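Local coordinates for CCHC-type domain-containing protein (Trypanosoma brucei brucei, PDB 7C45), which binds single-stranded RNA such as oligouridine and, as an RNase D, probably trims guide RNAs from their 3' ends with a metal-dependent exonuclease domain joined to zinc knuckles, at residues Pro15-Val19 / Asp182-Glu186; Ala51-Gly55 / Arg104-Glu108; Lys134-Val138 / Lys264-Glu270. One frame throughout, in Å; residues are numbered along the deposited sequence.

Contact 1 of 3, residues Pro15-Val19 / Asp182-Glu186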
loop_
_atom_site.group_PDB
_atom_site.type_symbol
_atom_site.label_atom_id
_atom_site.label_comp_id
_atom_site.label_asym_id
_atom_site.label_seq_id
_atom_site.Cartn_x
_atom_site.Cartn_y
_atom_site.Cartn_z
ATOM N N PRO A 15 -15.489 -10.856 2.016
ATOM C CA PRO A 15 -15.136 -11.967 1.134
ATOM C C PRO A 15 -14.603 -11.445 -0.190
ATOM O O PRO A 15 -14.873 -10.321 -0.591
ATOM C CB PRO A 15 -16.465 -12.708 0.938
ATOM C CG PRO A 15 -17.535 -11.743 1.341
ATOM C CD PRO A 15 -16.928 -10.544 1.995
ATOM N N TYR A 16 -13.827 -12.278 -0.862
ATOM C CA TYR A 16 -13.450 -11.959 -2.231
ATOM C C TYR A 16 -14.463 -12.532 -3.220
ATOM O O TYR A 16 -15.171 -13.509 -2.945
ATOM C CB TYR A 16 -12.052 -12.483 -2.574
ATOM C CG TYR A 16 -11.896 -13.981 -2.616
ATOM C CD1 TYR A 16 -12.336 -14.714 -3.712
ATOM C CD2 TYR A 16 -11.267 -14.666 -1.591
ATOM C CE1 TYR A 16 -12.209 -16.096 -3.757
ATOM C CE2 TYR A 16 -11.132 -16.044 -1.629
ATOM C CZ TYR A 16 -11.589 -16.750 -2.719
ATOM O OH TYR A 16 -11.456 -18.114 -2.770
ATOM N N ARG A 17 -14.488 -11.923 -4.396
ATOM C CA ARG A 17 -15.338 -12.345 -5.502
ATOM C C ARG A 17 -14.511 -12.286 -6.773
ATOM O O ARG A 17 -14.062 -11.206 -7.148
ATOM C CB ARG A 17 -16.550 -11.436 -5.640
ATOM C CG ARG A 17 -17.606 -11.951 -6.569
ATOM C CD ARG A 17 -18.940 -11.417 -6.084
ATOM N NE ARG A 17 -19.129 -11.804 -4.697
ATOM C CZ ARG A 17 -19.866 -11.133 -3.819
ATOM N NH1 ARG A 17 -19.967 -11.580 -2.570
ATOM N NH2 ARG A 17 -20.483 -10.006 -4.177
ATOM N N VAL A 18 -14.320 -13.438 -7.422
ATOM C CA VAL A 18 -13.552 -13.489 -8.663
ATOM C C VAL A 18 -14.369 -12.878 -9.791
ATOM O O VAL A 18 -15.520 -13.263 -10.020
ATOM C CB VAL A 18 -13.165 -14.936 -9.005
ATOM C CG1 VAL A 18 -12.475 -14.983 -10.381
ATOM C CG2 VAL A 18 -12.282 -15.521 -7.934
ATOM N N VAL A 19 -13.781 -11.944 -10.508
ATOM C CA VAL A 19 -14.457 -11.280 -11.614
ATOM C C VAL A 19 -13.787 -11.778 -12.890
ATOM O O VAL A 19 -12.720 -11.294 -13.279
ATOM C CB VAL A 19 -14.411 -9.751 -11.478
ATOM C CG1 VAL A 19 -15.062 -9.075 -12.679
ATOM C CG2 VAL A 19 -15.132 -9.339 -10.179
ATOM N N ASP A 182 -8.010 -21.550 -4.155
ATOM C CA ASP A 182 -8.611 -20.645 -3.182
ATOM C C ASP A 182 -7.569 -19.856 -2.399
ATOM O O ASP A 182 -7.728 -18.649 -2.185
ATOM C CB ASP A 182 -9.504 -21.435 -2.223
ATOM C CG ASP A 182 -10.627 -22.133 -2.931
ATOM O OD1 ASP A 182 -10.841 -21.820 -4.123
ATOM O OD2 ASP A 182 -11.296 -22.980 -2.298
ATOM N N HIS A 183 -6.499 -20.518 -1.947
ATOM C CA HIS A 183 -5.534 -19.816 -1.119
ATOM C C HIS A 183 -4.711 -18.810 -1.920
ATOM O O HIS A 183 -4.209 -17.851 -1.339
ATOM C CB HIS A 183 -4.624 -20.809 -0.387
ATOM C CG HIS A 183 -3.874 -21.738 -1.289
ATOM N ND1 HIS A 183 -4.451 -22.854 -1.852
ATOM C CD2 HIS A 183 -2.588 -21.727 -1.707
ATOM C CE1 HIS A 183 -3.557 -23.485 -2.589
ATOM N NE2 HIS A 183 -2.419 -22.820 -2.520
ATOM N N PHE A 184 -4.585 -18.990 -3.239
ATOM C CA PHE A 184 -4.017 -17.927 -4.066
ATOM C C PHE A 184 -4.954 -16.726 -4.123
ATOM O O PHE A 184 -4.518 -15.578 -4.014
ATOM C CB PHE A 184 -3.749 -18.452 -5.479
ATOM C CG PHE A 184 -2.492 -19.254 -5.616
ATOM C CD1 PHE A 184 -2.378 -20.511 -5.058
ATOM C CD2 PHE A 184 -1.435 -18.762 -6.356
ATOM C CE1 PHE A 184 -1.216 -21.245 -5.202
ATOM C CE2 PHE A 184 -0.278 -19.500 -6.517
ATOM C CZ PHE A 184 -0.167 -20.738 -5.935
ATOM N N LEU A 185 -6.250 -16.974 -4.301
ATOM C CA LEU A 185 -7.207 -15.876 -4.349
ATOM C C LEU A 185 -7.221 -15.097 -3.042
ATOM O O LEU A 185 -7.246 -13.860 -3.041
ATOM C CB LEU A 185 -8.595 -16.435 -4.673
ATOM C CG LEU A 185 -8.622 -17.090 -6.061
ATOM C CD1 LEU A 185 -9.948 -17.839 -6.303
ATOM C CD2 LEU A 185 -8.402 -16.045 -7.136
ATOM N N GLU A 186 -7.232 -15.805 -1.918
ATOM C CA GLU A 186 -7.255 -15.135 -0.623
ATOM C C GLU A 186 -5.971 -14.358 -0.396
ATOM O O GLU A 186 -5.991 -13.235 0.127
ATOM C CB GLU A 186 -7.472 -16.162 0.488
ATOM C CG GLU A 186 -7.532 -15.586 1.914
ATOM C CD GLU A 186 -8.359 -14.304 2.044
ATOM O OE1 GLU A 186 -7.876 -13.354 2.704
ATOM O OE2 GLU A 186 -9.467 -14.240 1.482
HETATM O O HOH W 1 -12.477 -19.906 -4.730
#
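Tyr16 and Val18 pack against Leu185 in a mostly apolar strand-on-helix contact at the surface of the exonuclease domain, where edge strand 16-19 meets the first turn of helix 182-202. The two run nearly at right angles, their short axes crossing at 103° and 9.9 Å apart. The tyrosine carries most of it. Its ring reaches out toward the helix, and CB of Leu185 sits over one face in a CH-pi contact, 3.9 Å from the ring centroid and displaced toward the rim on the CZ and CE1 side. CG of Tyr16 lies between the backbone N and the carbonyl carbon (chi1 67°), a torsion that carries the ring across to the helix. Farther along the strand, CG2 of Val18 meets CD1 of Leu185 at 3.7 Å, so the leucine touches both strand residues, and it also touches Leu72 of the neighbouring strand. At the ring's edge, OE2 of Glu186 comes within 3.6 Å of CD2 of Tyr16; the carboxylate itself is held by a salt bridge to Arg193. The phenol oxygen uses a water instead of the helix directly: the water lies 2.8 Å from Tyr16 OH and donates to Asp182 OD1 at 2.6 Å. Helices laid across a mixed sheet in this way are characteristic of the RNase H-like fold of DEDD-family 3'-5' exonucleases.

Contact 2 of 3, residues Ala51-Gly55 / Arg104-Glu108. With nucleotides of chain B.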
loop_
_atom_site.group_PDB
_atom_site.type_symbol
_atom_site.label_atom_id
_atom_site.label_comp_id
_atom_site.label_asym_id
_atom_site.label_seq_id
_atom_site.Cartn_x
_atom_site.Cartn_y
_atom_site.Cartn_z
ATOM N N ALA A 51 14.663 -7.766 -13.861
ATOM C CA ALA A 51 13.599 -6.941 -14.429
ATOM C C ALA A 51 12.775 -6.288 -13.321
ATOM O O ALA A 51 12.086 -6.976 -12.563
ATOM C CB ALA A 51 12.707 -7.786 -15.332
ATOM N N LYS A 52 12.831 -4.958 -13.237
ATOM C CA LYS A 52 12.067 -4.241 -12.222
ATOM C C LYS A 52 10.579 -4.150 -12.560
ATOM O O LYS A 52 9.738 -4.126 -11.642
ATOM C CB LYS A 52 12.646 -2.838 -12.042
ATOM C CG LYS A 52 13.138 -2.538 -10.644
ATOM C CD LYS A 52 13.800 -1.173 -10.575
ATOM C CE LYS A 52 14.184 -0.832 -9.155
ATOM N NZ LYS A 52 12.972 -0.826 -8.287
ATOM N N GLN A 53 10.236 -4.072 -13.846
ATOM C CA GLN A 53 8.836 -3.982 -14.252
ATOM C C GLN A 53 8.061 -5.225 -13.806
ATOM O O GLN A 53 8.578 -6.344 -13.823
ATOM C CB GLN A 53 8.723 -3.839 -15.775
ATOM C CG GLN A 53 9.192 -2.514 -16.376
ATOM C CD GLN A 53 10.681 -2.235 -16.181
ATOM O OE1 GLN A 53 11.509 -3.150 -16.180
ATOM N NE2 GLN A 53 11.022 -0.960 -15.992
ATOM N N LEU A 54 6.794 -5.032 -13.437
ATOM C CA LEU A 54 5.937 -6.180 -13.180
ATOM C C LEU A 54 5.832 -7.021 -14.442
ATOM O O LEU A 54 5.856 -6.498 -15.554
ATOM C CB LEU A 54 4.536 -5.747 -12.757
ATOM C CG LEU A 54 4.398 -5.078 -11.381
ATOM C CD1 LEU A 54 2.946 -4.955 -11.058
ATOM C CD2 LEU A 54 5.116 -5.836 -10.286
ATOM N N GLY A 55 5.701 -8.328 -14.259
ATOM C CA GLY A 55 5.363 -9.206 -15.363
ATOM C C GLY A 55 3.918 -9.013 -15.829
ATOM O O GLY A 55 3.231 -8.061 -15.469
ATOM N N ARG A 104 4.214 2.409 -7.458
ATOM C CA ARG A 104 5.150 2.687 -8.547
ATOM C C ARG A 104 5.075 1.630 -9.641
ATOM O O ARG A 104 4.831 1.939 -10.812
ATOM C CB ARG A 104 6.570 2.786 -7.994
ATOM C CG ARG A 104 6.802 4.067 -7.194
ATOM C CD ARG A 104 8.180 4.023 -6.509
ATOM N NE ARG A 104 8.263 2.867 -5.655
ATOM C CZ ARG A 104 9.373 2.464 -5.051
ATOM N NH1 ARG A 104 10.500 3.168 -5.181
ATOM N NH2 ARG A 104 9.341 1.362 -4.315
ATOM N N ARG A 105 5.347 0.386 -9.276
ATOM C CA ARG A 105 5.275 -0.712 -10.242
ATOM C C ARG A 105 3.855 -0.897 -10.775
ATOM O O ARG A 105 3.666 -1.228 -11.955
ATOM C CB ARG A 105 5.763 -2.008 -9.591
ATOM C CG ARG A 105 7.080 -2.526 -10.061
ATOM C CD ARG A 105 8.143 -1.494 -9.900
ATOM N NE ARG A 105 8.524 -0.881 -11.172
ATOM C CZ ARG A 105 9.406 0.103 -11.243
ATOM N NH1 ARG A 105 9.731 0.650 -12.409
ATOM N NH2 ARG A 105 9.976 0.536 -10.123
ATOM N N ASP A 106 2.849 -0.717 -9.919
ATOM C CA ASP A 106 1.457 -0.884 -10.341
ATOM C C ASP A 106 1.101 0.093 -11.441
ATOM O O ASP A 106 0.511 -0.283 -12.462
ATOM C CB ASP A 106 0.511 -0.671 -9.159
ATOM C CG ASP A 106 0.577 -1.795 -8.150
ATOM O OD1 ASP A 106 1.204 -2.824 -8.447
ATOM O OD2 ASP A 106 -0.032 -1.641 -7.077
ATOM N N VAL A 107 1.453 1.362 -11.235
ATOM C CA VAL A 107 1.101 2.409 -12.175
ATOM C C VAL A 107 1.867 2.225 -13.476
ATOM O O VAL A 107 1.320 2.426 -14.576
ATOM C CB VAL A 107 1.369 3.766 -11.498
ATOM C CG1 VAL A 107 1.702 4.839 -12.484
ATOM C CG2 VAL A 107 0.178 4.114 -10.601
ATOM N N GLU A 108 3.126 1.777 -13.375
ATOM C CA GLU A 108 3.886 1.447 -14.565
ATOM C C GLU A 108 3.196 0.350 -15.356
ATOM O O GLU A 108 3.109 0.435 -16.577
ATOM C CB GLU A 108 5.295 1.006 -14.189
ATOM C CG GLU A 108 6.138 0.598 -15.383
ATOM C CD GLU A 108 7.508 0.166 -14.950
ATOM O OE1 GLU A 108 7.583 -0.658 -14.027
ATOM O OE2 GLU A 108 8.505 0.673 -15.501
ATOM P P U B 9 6.260 -4.202 0.164
ATOM O OP1 U B 9 5.030 -4.051 0.980
ATOM O OP2 U B 9 7.194 -5.322 0.426
ATOM O "O5'" U B 9 5.943 -4.187 -1.394
ATOM C "C5'" U B 9 4.801 -3.524 -1.924
ATOM C "C4'" U B 9 4.723 -3.567 -3.440
ATOM O "O4'" U B 9 5.956 -3.123 -4.050
ATOM C "C3'" U B 9 4.462 -4.912 -4.097
ATOM O "O3'" U B 9 3.114 -5.306 -4.016
ATOM C "C2'" U B 9 4.948 -4.688 -5.522
ATOM O "O2'" U B 9 3.995 -3.969 -6.298
ATOM C "C1'" U B 9 6.149 -3.781 -5.284
ATOM N N1 U B 9 7.406 -4.546 -5.217
ATOM C C2 U B 9 7.956 -5.014 -6.412
ATOM O O2 U B 9 7.465 -4.832 -7.508
ATOM N N3 U B 9 9.122 -5.721 -6.286
ATOM C C4 U B 9 9.784 -6.008 -5.111
ATOM O O4 U B 9 10.826 -6.659 -5.161
ATOM C C5 U B 9 9.154 -5.497 -3.926
ATOM C C6 U B 9 8.012 -4.800 -4.011
ATOM P P U B 10 2.749 -6.852 -3.833
ATOM O OP1 U B 10 1.275 -6.903 -3.885
ATOM O OP2 U B 10 3.487 -7.407 -2.659
ATOM O "O5'" U B 10 3.342 -7.545 -5.144
ATOM C "C5'" U B 10 2.685 -7.388 -6.391
ATOM C "C4'" U B 10 3.423 -8.087 -7.501
ATOM O "O4'" U B 10 4.815 -7.719 -7.442
ATOM C "C3'" U B 10 3.443 -9.604 -7.438
ATOM O "O3'" U B 10 2.276 -10.183 -7.974
ATOM C "C2'" U B 10 4.686 -9.955 -8.239
ATOM O "O2'" U B 10 4.394 -9.891 -9.628
ATOM C "C1'" U B 10 5.614 -8.795 -7.881
ATOM N N1 U B 10 6.561 -9.140 -6.804
ATOM C C2 U B 10 7.674 -9.848 -7.197
ATOM O O2 U B 10 7.851 -10.180 -8.359
ATOM N N3 U B 10 8.545 -10.146 -6.178
ATOM C C4 U B 10 8.407 -9.800 -4.849
ATOM O O4 U B 10 9.277 -10.143 -4.055
ATOM C C5 U B 10 7.228 -9.055 -4.526
ATOM C C6 U B 10 6.361 -8.753 -5.497
ATOM P P U B 8 11.569 -4.306 2.404
ATOM O OP1 U B 8 12.800 -4.750 1.716
ATOM O OP2 U B 8 11.708 -3.625 3.715
ATOM O "O5'" U B 8 10.771 -3.434 1.353
ATOM C "C5'" U B 8 9.958 -2.354 1.765
ATOM C "C4'" U B 8 9.253 -1.753 0.587
ATOM O "O4'" U B 8 10.227 -1.278 -0.372
ATOM C "C3'" U B 8 8.364 -2.683 -0.220
ATOM O "O3'" U B 8 7.097 -2.847 0.381
ATOM C "C2'" U B 8 8.308 -1.988 -1.572
ATOM O "O2'" U B 8 7.413 -0.878 -1.532
ATOM C "C1'" U B 8 9.730 -1.436 -1.677
ATOM N N1 U B 8 10.660 -2.348 -2.386
ATOM C C2 U B 8 10.644 -2.326 -3.755
ATOM O O2 U B 8 9.865 -1.634 -4.379
ATOM N N3 U B 8 11.553 -3.174 -4.354
ATOM C C4 U B 8 12.461 -3.976 -3.681
ATOM O O4 U B 8 13.241 -4.690 -4.317
ATOM C C5 U B 8 12.422 -3.907 -2.254
ATOM C C6 U B 8 11.539 -3.102 -1.664
HETATM O O HOH W 2 5.528 -2.305 -13.677
#
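Gln53 reaches over to Glu108, and Leu54 lies against the aliphatic base of Arg105, joining an RNA-lining loop to the first turn of helix 104-114. The glutamine chain bends at chi2 (64°), folding its amide toward the helix: NE2 donates to Glu108 OE2 at 3.0 Å, on the syn side but 31° out of the carboxylate plane. The backbone N of Val232 also donates to OE2. Glu108 is extended, with CG trans to the backbone N. Its other oxygen, OE1, is gripped side-on by Arg105, whose NE and NH1 both come in at 3.0 Å from the same face of the carboxylate. Kinks at chi2 and chi3 curl the Arg105 chain toward Glu108, one turn further along; CG of Lys52 lies over one guanidinium face, and Glu235, salt-bridged to Arg105 NH2, probably offsets the like charge of Lys52. A water links the backbones, accepting from Leu54 N and donating to Arg105 O, and also donates to Glu108 OE1. Leu54 places CG 3.8 Å from Arg105 CB, while its CD2 turns to the RNA, 3.4 Å from O4' of U10 of chain B. Asp106, a manganese ligand in another structure of this protein, brings OD1 within 3.7 Å of O2' of U9 of chain B. Leu54 and Asp106 touch strand 37-44, Arg105 packs on Tyr226 of helix 212-226, and Gln53 touches the loop at Pro231.

Contact 3 of 3, residues Lys134-Val138 / Lys264-Glu270. With ZN (zinc ion), chain C; nucleotides of chain B.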
loop_
_atom_site.group_PDB
_atom_site.type_symbol
_atom_site.label_atom_id
_atom_site.label_comp_id
_atom_site.label_asym_id
_atom_site.label_seq_id
_atom_site.Cartn_x
_atom_site.Cartn_y
_atom_site.Cartn_z
ATOM N N LYS A 134 8.463 13.961 8.312
ATOM C CA LYS A 134 8.148 15.175 9.058
ATOM C C LYS A 134 8.623 15.085 10.507
ATOM O O LYS A 134 9.108 16.071 11.068
ATOM C CB LYS A 134 6.644 15.450 9.025
ATOM C CG LYS A 134 6.221 16.638 9.847
ATOM C CD LYS A 134 4.814 17.050 9.519
ATOM C CE LYS A 134 4.439 18.313 10.268
ATOM N NZ LYS A 134 5.111 19.455 9.597
ATOM N N LEU A 135 8.483 13.919 11.127
ATOM C CA LEU A 135 8.853 13.768 12.527
ATOM C C LEU A 135 10.339 13.473 12.730
ATOM O O LEU A 135 10.891 13.857 13.757
ATOM C CB LEU A 135 8.046 12.646 13.179
ATOM C CG LEU A 135 6.535 12.832 13.203
ATOM C CD1 LEU A 135 5.830 11.612 13.743
ATOM C CD2 LEU A 135 6.171 14.062 13.990
ATOM N N ARG A 136 10.991 12.767 11.800
ATOM C CA ARG A 136 12.311 12.203 12.073
ATOM C C ARG A 136 13.316 12.321 10.932
ATOM O O ARG A 136 14.463 11.890 11.109
ATOM C CB ARG A 136 12.192 10.717 12.441
ATOM C CG ARG A 136 11.213 10.392 13.527
ATOM C CD ARG A 136 10.724 8.980 13.355
ATOM N NE ARG A 136 11.828 8.074 13.145
ATOM C CZ ARG A 136 11.698 6.805 12.772
ATOM N NH1 ARG A 136 12.778 6.052 12.625
ATOM N NH2 ARG A 136 10.503 6.286 12.525
ATOM N N SER A 137 12.944 12.895 9.790
ATOM C CA SER A 137 13.814 12.953 8.607
ATOM C C SER A 137 14.174 11.551 8.115
ATOM O O SER A 137 15.267 11.324 7.590
ATOM C CB SER A 137 15.087 13.768 8.866
ATOM O OG SER A 137 14.781 15.102 9.207
ATOM N N VAL A 138 13.247 10.620 8.286
ATOM C CA VAL A 138 13.371 9.259 7.798
ATOM C C VAL A 138 12.589 9.167 6.491
ATOM O O VAL A 138 11.416 9.563 6.441
ATOM C CB VAL A 138 12.844 8.259 8.836
ATOM C CG1 VAL A 138 12.564 6.903 8.199
ATOM C CG2 VAL A 138 13.839 8.127 10.003
ATOM N N LYS A 264 18.657 13.664 13.940
ATOM C CA LYS A 264 17.678 13.108 13.032
ATOM C C LYS A 264 17.557 11.608 13.290
ATOM O O LYS A 264 18.446 10.986 13.872
ATOM C CB LYS A 264 18.086 13.430 11.592
ATOM C CG LYS A 264 17.723 14.842 11.214
ATOM C CD LYS A 264 18.721 15.524 10.334
ATOM C CE LYS A 264 18.486 17.043 10.396
ATOM N NZ LYS A 264 17.896 17.626 9.141
ATOM N N GLY A 265 16.426 11.032 12.889
ATOM C CA GLY A 265 16.241 9.596 12.957
ATOM C C GLY A 265 15.341 9.120 14.072
ATOM O O GLY A 265 14.910 7.957 14.053
ATOM N N HIS A 266 15.028 9.969 15.049
ATOM C CA HIS A 266 14.110 9.568 16.099
ATOM C C HIS A 266 13.447 10.809 16.686
ATOM O O HIS A 266 13.826 11.945 16.386
ATOM C CB HIS A 266 14.815 8.788 17.198
ATOM C CG HIS A 266 15.798 9.606 17.976
ATOM N ND1 HIS A 266 17.147 9.636 17.681
ATOM C CD2 HIS A 266 15.630 10.391 19.069
ATOM C CE1 HIS A 266 17.760 10.432 18.545
ATOM N NE2 HIS A 266 16.858 10.903 19.388
ATOM N N THR A 267 12.450 10.573 17.532
ATOM C CA THR A 267 11.733 11.655 18.185
ATOM C C THR A 267 12.048 11.660 19.668
ATOM O O THR A 267 12.588 10.704 20.225
ATOM C CB THR A 267 10.214 11.549 18.013
ATOM O OG1 THR A 267 9.734 10.449 18.786
ATOM C CG2 THR A 267 9.818 11.370 16.563
ATOM N N GLU A 268 11.649 12.762 20.299
ATOM C CA GLU A 268 11.855 12.950 21.725
ATOM C C GLU A 268 11.321 11.771 22.522
ATOM O O GLU A 268 11.954 11.327 23.479
ATOM C CB GLU A 268 11.176 14.262 22.150
ATOM C CG GLU A 268 11.042 14.481 23.643
ATOM C CD GLU A 268 10.170 15.683 23.964
ATOM O OE1 GLU A 268 10.529 16.797 23.565
ATOM O OE2 GLU A 268 9.106 15.502 24.588
ATOM N N ALA A 269 10.164 11.232 22.127
ATOM C CA ALA A 269 9.555 10.145 22.891
ATOM C C ALA A 269 10.397 8.878 22.869
ATOM O O ALA A 269 10.239 8.029 23.753
ATOM C CB ALA A 269 8.168 9.825 22.351
ATOM N N GLU A 270 11.279 8.748 21.880
ATOM C CA GLU A 270 12.131 7.588 21.694
ATOM C C GLU A 270 13.590 7.842 22.051
ATOM O O GLU A 270 14.417 6.959 21.830
ATOM C CB GLU A 270 12.064 7.118 20.230
ATOM C CG GLU A 270 10.694 7.208 19.561
ATOM C CD GLU A 270 10.781 7.280 18.042
ATOM O OE1 GLU A 270 9.859 6.771 17.369
ATOM O OE2 GLU A 270 11.761 7.841 17.508
HETATM ZN ZN ZN C . 17.150 12.432 20.880
ATOM P P U B 4 19.739 -0.437 15.108
ATOM O OP1 U B 4 19.615 -1.481 14.056
ATOM O OP2 U B 4 21.082 -0.157 15.675
ATOM O "O5'" U B 4 19.091 0.942 14.624
ATOM C "C5'" U B 4 18.865 2.034 15.525
ATOM C "C4'" U B 4 17.458 2.034 16.083
ATOM O "O4'" U B 4 17.396 2.855 17.283
ATOM C "C3'" U B 4 16.352 2.549 15.167
ATOM O "O3'" U B 4 15.182 1.791 15.480
ATOM C "C2'" U B 4 16.154 3.985 15.676
ATOM O "O2'" U B 4 14.884 4.536 15.392
ATOM C "C1'" U B 4 16.329 3.774 17.169
ATOM N N1 U B 4 16.665 4.944 17.998
ATOM C C2 U B 4 15.794 5.307 19.021
ATOM O O2 U B 4 14.726 4.776 19.204
ATOM N N3 U B 4 16.198 6.365 19.806
ATOM C C4 U B 4 17.380 7.051 19.673
ATOM O O4 U B 4 17.635 7.964 20.464
ATOM C C5 U B 4 18.235 6.598 18.618
ATOM C C6 U B 4 17.874 5.586 17.846
HETATM O O HOH W 3 16.357 16.543 7.440
#
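Arg136 and Gly265 form the tight part of this contact, where the C-terminal end of helix 124-136 meets a zinc knuckle. Gly265 N donates to Arg136 O at 2.8 Å, in the carbonyl plane. In return the arginine, bent at chi3 (48°), brings NE and NH1 side-on to Gly265 O, each at 3.2 Å and both from above one face of that carbonyl plane. Gly265 thus donates through N and accepts two N-H groups at O, and Gln132 takes NH2 of the same guanidinium. Alongside, CG2 of Thr267 packs on CG of Arg136 at 3.5 Å.

The other flank is looser and wetter. There the exposed Lys264 runs past Ser137, with Lys264 CG 3.6 Å from Ser137 OG, and a water bridges the serine hydroxyl to Lys264 NZ; Ser137 OG is also hydrogen-bonded to Gly256 O.

U4 of chain B donates N3-H almost straight to Glu270 O at 2.8 Å (173°), and its O4 sits over the face of the His266 ring, whose NE2 binds zinc with Cys258, Cys261 and Cys271. This is the CCHC zinc knuckle, a small metal-built loop typical of single-stranded RNA binding.

From the N terminus the chain lays down strand 16-19, one half of contact 1, which waits 163 residues for helix 182-202. Inside that long loop, the segment after strand 37-44 meets helix 104-114 and closes contact 2, so contact 2 is nested within contact 1. Helix 124-136 then supplies the first half of contact 3, whose partner arrives only after contact 1 has closed; the two therefore cross. Contact 2 and contact 3 follow in series. Contacts 1 and 2 both lie within the exonuclease domain, their centres 23 Å apart, whereas contact 3, on the opposite side of the chain's centre from contact 1, ties that domain to the first zinc knuckle.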